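Local coordinates for folylpolyglutamate synthase protein FOLC (Mycobacterium tuberculosis, PDB 2VOS) that probably adds L-glutamate to dihydropteroate and successive glutamates to tetrahydrofolate at the expense of ATP, and here holds ADP, at residues Gln61-Lys75 / Thr184-Ser198. Sequence-based numbering, arbitrary orientation.
Sequences QRSYPSIHIAGTNGK and TNVINAPVAVITPIS. With ADP (adenosine-5'-diphosphate), chain B.
The P-loop, which runs through G74 and K75 into T76 and S77, and strand 66-70 leading into it are joined to parallel strand 191-194, all in a Mur-ligase-type P-loop NTPase core. The register pairs I67 with V191 through A70 with I194, the strand axes 20° apart. A70 N donates almost straight to V193 O (2.8 Å, 175° at the hydrogen).

Past the strands, T195 OG1 donates to N73 O (2.8 Å) from above the carbonyl plane. P196 O accepts from both T72 N and N73 N, and T72 OG1 accepts from S198 N (3.0 Å); these bonds brace the turn whose G74 N and K75 N bind the diphosphate. K75 NZ, brought back by bends at chi3 and chi4, bonds ADP O3B (2.8 Å) and G71 O (3.0 Å).

On the face shared by H68 and A70, the loop before strand 191-194 covers the H68 ring. H68 NE2 donates to T184 OG1 (2.9 Å) in the ring plane. I187 CD1 sits over the ring face, 3.6 Å from the centroid, a CH-pi contact. D182 also bonds T184 OG1.

Strand 66-70 is flanked by 191-194 and 170-174 in the central sheet, and helix 296-312 packs on I67, V193 and T195.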
# COMPACT_ATOMS: atom_id res chain seq x y z
N GLN A 61 5.72 -20.58 6.91
CA GLN A 61 4.57 -19.78 6.47
C GLN A 61 3.31 -20.59 6.64
O GLN A 61 2.20 -20.05 6.52
CB GLN A 61 4.74 -19.30 5.01
CG GLN A 61 4.24 -20.34 3.94
CD GLN A 61 5.16 -21.57 3.74
OE1 GLN A 61 6.14 -21.73 4.41
NE2 GLN A 61 4.81 -22.43 2.78
N ARG A 62 3.44 -21.85 7.03
CA ARG A 62 2.25 -22.63 7.37
C ARG A 62 2.05 -22.78 8.88
O ARG A 62 1.12 -23.50 9.30
CB ARG A 62 2.27 -24.02 6.68
CG ARG A 62 2.22 -23.83 5.13
CD ARG A 62 1.88 -25.09 4.34
NE ARG A 62 1.99 -24.78 2.90
CZ ARG A 62 1.01 -24.23 2.19
NH1 ARG A 62 1.20 -23.95 0.90
NH2 ARG A 62 -0.16 -23.97 2.76
N SER A 63 2.86 -22.09 9.71
CA SER A 63 2.78 -22.32 11.17
C SER A 63 1.96 -21.22 11.89
O SER A 63 1.83 -21.28 13.11
CB SER A 63 4.18 -22.41 11.81
OG SER A 63 4.93 -21.17 11.63
N TYR A 64 1.30 -20.34 11.14
CA TYR A 64 0.37 -19.39 11.72
C TYR A 64 -0.61 -19.17 10.60
O TYR A 64 -0.30 -19.39 9.43
CB TYR A 64 1.08 -18.04 12.08
CG TYR A 64 2.18 -17.71 11.06
CD1 TYR A 64 1.90 -17.14 9.82
CD2 TYR A 64 3.49 -17.99 11.36
CE1 TYR A 64 2.90 -16.89 8.88
CE2 TYR A 64 4.53 -17.73 10.45
CZ TYR A 64 4.23 -17.21 9.23
OH TYR A 64 5.28 -16.96 8.41
N PRO A 65 -1.81 -18.72 10.94
CA PRO A 65 -2.81 -18.37 9.92
C PRO A 65 -2.54 -16.95 9.44
O PRO A 65 -1.91 -16.17 10.20
CB PRO A 65 -4.12 -18.38 10.72
CG PRO A 65 -3.69 -17.91 12.07
CD PRO A 65 -2.33 -18.62 12.31
N SER A 66 -2.96 -16.62 8.21
CA SER A 66 -2.71 -15.30 7.62
C SER A 66 -3.99 -14.70 7.09
O SER A 66 -4.94 -15.41 6.72
CB SER A 66 -1.78 -15.40 6.37
OG SER A 66 -0.42 -15.79 6.69
N ILE A 67 -3.99 -13.39 6.98
CA ILE A 67 -5.00 -12.69 6.23
C ILE A 67 -4.24 -12.04 5.07
O ILE A 67 -3.23 -11.32 5.30
CB ILE A 67 -5.64 -11.57 7.12
CG1 ILE A 67 -6.32 -12.20 8.35
CG2 ILE A 67 -6.59 -10.66 6.33
CD1 ILE A 67 -6.57 -11.16 9.48
N HIS A 68 -4.69 -12.30 3.86
CA HIS A 68 -3.92 -12.17 2.64
C HIS A 68 -4.61 -11.13 1.79
O HIS A 68 -5.80 -11.22 1.51
CB HIS A 68 -3.83 -13.54 1.94
CG HIS A 68 -2.72 -13.63 0.93
ND1 HIS A 68 -2.54 -14.73 0.12
CD2 HIS A 68 -1.71 -12.77 0.63
CE1 HIS A 68 -1.47 -14.55 -0.64
NE2 HIS A 68 -0.95 -13.37 -0.35
N ILE A 69 -3.87 -10.11 1.36
CA ILE A 69 -4.53 -8.96 0.77
C ILE A 69 -4.01 -8.63 -0.64
O ILE A 69 -2.79 -8.45 -0.84
CB ILE A 69 -4.32 -7.69 1.71
CG1 ILE A 69 -4.94 -7.95 3.11
CG2 ILE A 69 -4.86 -6.44 1.07
CD1 ILE A 69 -4.26 -7.09 4.23
N ALA A 70 -4.94 -8.55 -1.61
CA ALA A 70 -4.59 -8.20 -3.02
C ALA A 70 -5.51 -7.09 -3.45
O ALA A 70 -6.46 -6.72 -2.72
CB ALA A 70 -4.73 -9.43 -3.92
N GLY A 71 -5.20 -6.47 -4.59
CA GLY A 71 -6.07 -5.43 -5.12
C GLY A 71 -5.19 -4.38 -5.74
O GLY A 71 -3.97 -4.55 -5.77
N THR A 72 -5.78 -3.28 -6.21
CA THR A 72 -4.99 -2.25 -6.85
C THR A 72 -4.71 -1.09 -5.95
O THR A 72 -3.60 -0.57 -5.96
CB THR A 72 -5.68 -1.70 -8.13
OG1 THR A 72 -5.89 -2.82 -9.00
CG2 THR A 72 -4.71 -0.75 -8.82
N ASN A 73 -5.71 -0.60 -5.24
CA ASN A 73 -5.48 0.52 -4.34
C ASN A 73 -5.95 0.14 -2.91
O ASN A 73 -6.94 -0.56 -2.75
CB ASN A 73 -6.26 1.75 -4.78
CG ASN A 73 -5.64 2.47 -5.97
OD1 ASN A 73 -6.06 2.23 -7.08
ND2 ASN A 73 -4.66 3.39 -5.74
N GLY A 74 -5.25 0.65 -1.89
CA GLY A 74 -5.61 0.44 -0.49
C GLY A 74 -5.01 -0.83 0.11
O GLY A 74 -5.31 -1.14 1.27
N LYS A 75 -4.20 -1.60 -0.62
CA LYS A 75 -3.69 -2.84 0.00
C LYS A 75 -2.92 -2.54 1.29
O LYS A 75 -3.15 -3.18 2.33
CB LYS A 75 -2.76 -3.72 -0.87
CG LYS A 75 -3.40 -4.31 -2.21
CD LYS A 75 -2.37 -5.16 -2.95
CE LYS A 75 -1.22 -4.30 -3.54
NZ LYS A 75 -1.74 -3.11 -4.36
N THR A 184 4.06 -14.39 -2.29
CA THR A 184 3.35 -14.58 -1.01
C THR A 184 2.32 -15.71 -1.13
O THR A 184 1.76 -16.14 -0.13
CB THR A 184 2.55 -13.28 -0.59
OG1 THR A 184 1.62 -12.90 -1.63
CG2 THR A 184 3.53 -12.09 -0.37
N ASN A 185 2.06 -16.17 -2.36
CA ASN A 185 0.91 -17.04 -2.56
C ASN A 185 1.23 -18.52 -2.23
O ASN A 185 0.90 -19.41 -2.98
CB ASN A 185 0.34 -16.89 -3.97
CG ASN A 185 -1.08 -17.42 -4.09
OD1 ASN A 185 -1.83 -17.40 -3.11
ND2 ASN A 185 -1.46 -17.88 -5.28
N VAL A 186 1.85 -18.76 -1.09
CA VAL A 186 2.19 -20.10 -0.65
C VAL A 186 1.63 -20.30 0.76
O VAL A 186 2.15 -21.13 1.51
CB VAL A 186 3.77 -20.27 -0.58
CG1 VAL A 186 4.30 -20.41 -1.96
CG2 VAL A 186 4.44 -19.06 0.12
N ILE A 187 0.59 -19.52 1.13
CA ILE A 187 0.07 -19.55 2.48
C ILE A 187 -1.35 -20.11 2.70
O ILE A 187 -1.71 -20.42 3.89
CB ILE A 187 0.14 -18.18 3.13
CG1 ILE A 187 -0.50 -17.10 2.24
CG2 ILE A 187 1.59 -17.87 3.39
CD1 ILE A 187 -0.49 -15.66 2.92
N ASN A 188 -2.14 -20.26 1.61
CA ASN A 188 -3.45 -20.86 1.70
C ASN A 188 -4.26 -20.09 2.77
O ASN A 188 -4.84 -20.69 3.64
CB ASN A 188 -3.28 -22.34 2.09
CG ASN A 188 -4.56 -23.16 1.96
OD1 ASN A 188 -5.45 -22.85 1.16
ND2 ASN A 188 -4.64 -24.24 2.72
N ALA A 189 -4.31 -18.77 2.68
CA ALA A 189 -4.86 -17.97 3.75
C ALA A 189 -6.34 -18.28 4.01
O ALA A 189 -7.14 -18.40 3.05
CB ALA A 189 -4.67 -16.52 3.47
N PRO A 190 -6.72 -18.36 5.30
CA PRO A 190 -8.17 -18.59 5.59
C PRO A 190 -9.04 -17.33 5.28
O PRO A 190 -10.28 -17.43 5.19
CB PRO A 190 -8.18 -18.91 7.09
CG PRO A 190 -6.87 -18.30 7.64
CD PRO A 190 -5.87 -18.37 6.52
N VAL A 191 -8.41 -16.17 5.17
CA VAL A 191 -9.14 -14.96 4.79
C VAL A 191 -8.34 -14.28 3.66
O VAL A 191 -7.14 -14.00 3.82
CB VAL A 191 -9.28 -13.94 5.93
CG1 VAL A 191 -9.98 -12.72 5.41
CG2 VAL A 191 -10.12 -14.55 7.09
N ALA A 192 -8.98 -14.07 2.53
CA ALA A 192 -8.38 -13.40 1.38
C ALA A 192 -9.15 -12.11 1.13
O ALA A 192 -10.38 -12.10 1.05
CB ALA A 192 -8.45 -14.31 0.13
N VAL A 193 -8.45 -11.00 0.99
CA VAL A 193 -9.10 -9.75 0.92
C VAL A 193 -8.78 -9.18 -0.42
O VAL A 193 -7.59 -9.17 -0.83
CB VAL A 193 -8.52 -8.84 2.00
CG1 VAL A 193 -9.15 -7.44 1.99
CG2 VAL A 193 -8.65 -9.50 3.40
N ILE A 194 -9.81 -8.66 -1.11
CA ILE A 194 -9.57 -8.04 -2.43
C ILE A 194 -10.04 -6.58 -2.39
O ILE A 194 -11.22 -6.30 -2.40
CB ILE A 194 -10.33 -8.75 -3.60
CG1 ILE A 194 -10.17 -10.28 -3.50
CG2 ILE A 194 -9.82 -8.19 -5.02
CD1 ILE A 194 -8.74 -10.83 -3.73
N THR A 195 -9.10 -5.65 -2.35
CA THR A 195 -9.40 -4.26 -2.39
C THR A 195 -9.74 -3.80 -3.82
O THR A 195 -9.59 -4.57 -4.80
CB THR A 195 -8.20 -3.45 -1.82
OG1 THR A 195 -7.16 -3.33 -2.80
CG2 THR A 195 -7.59 -4.09 -0.56
N PRO A 196 -10.17 -2.55 -3.97
CA PRO A 196 -10.62 -2.11 -5.30
C PRO A 196 -9.58 -2.32 -6.37
O PRO A 196 -8.43 -1.97 -6.20
CB PRO A 196 -10.91 -0.62 -5.13
CG PRO A 196 -11.42 -0.59 -3.58
CD PRO A 196 -10.32 -1.48 -2.96
N ILE A 197 -10.04 -2.82 -7.51
CA ILE A 197 -9.16 -3.08 -8.65
C ILE A 197 -9.36 -2.04 -9.78
O ILE A 197 -10.49 -1.68 -10.11
CB ILE A 197 -9.43 -4.52 -9.15
CG1 ILE A 197 -8.97 -5.52 -8.07
CG2 ILE A 197 -8.75 -4.77 -10.49
CD1 ILE A 197 -9.54 -6.94 -8.28
N SER A 198 -8.27 -1.56 -10.38
CA SER A 198 -8.32 -0.63 -11.52
C SER A 198 -6.98 -0.73 -12.19
O SER A 198 -6.28 -1.71 -11.98
CB SER A 198 -8.62 0.81 -11.08
OG SER A 198 -7.60 1.23 -10.20
PB ADP B . -1.52 -0.21 -2.29
O1B ADP B . -0.79 -0.91 -1.17
O2B ADP B . -0.59 0.38 -3.31
O3B ADP B . -2.68 -0.94 -2.89
PA ADP B . -1.94 2.05 -0.41
O1A ADP B . -0.43 2.12 -0.28
O2A ADP B . -2.92 2.04 0.75
O3A ADP B . -2.35 1.02 -1.62
O5' ADP B . -2.28 3.45 -1.16
C5' ADP B . -1.54 3.99 -2.26
C4' ADP B . -2.29 5.28 -2.67
O4' ADP B . -3.60 4.92 -3.18
C3' ADP B . -2.66 6.19 -1.50
O3' ADP B . -1.73 7.26 -1.37
C2' ADP B . -3.97 6.85 -1.80
O2' ADP B . -3.70 7.93 -2.76
C1' ADP B . -4.62 5.82 -2.68
N9 ADP B . -5.60 4.90 -2.03
C8 ADP B . -5.49 4.09 -0.93
N7 ADP B . -6.65 3.38 -0.75
C5 ADP B . -7.45 3.67 -1.82
C6 ADP B . -8.78 3.27 -2.29
N6 ADP B . -9.52 2.38 -1.60
N1 ADP B . -9.23 3.87 -3.40
C2 ADP B . -8.57 4.82 -4.12
N3 ADP B . -7.32 5.23 -3.77
C4 ADP B . -6.77 4.69 -2.64
O HOH W 1 -2.58 -19.05 6.34
O HOH W 2 -3.83 -17.31 0.17
O HOH W 3 -8.36 0.95 -7.62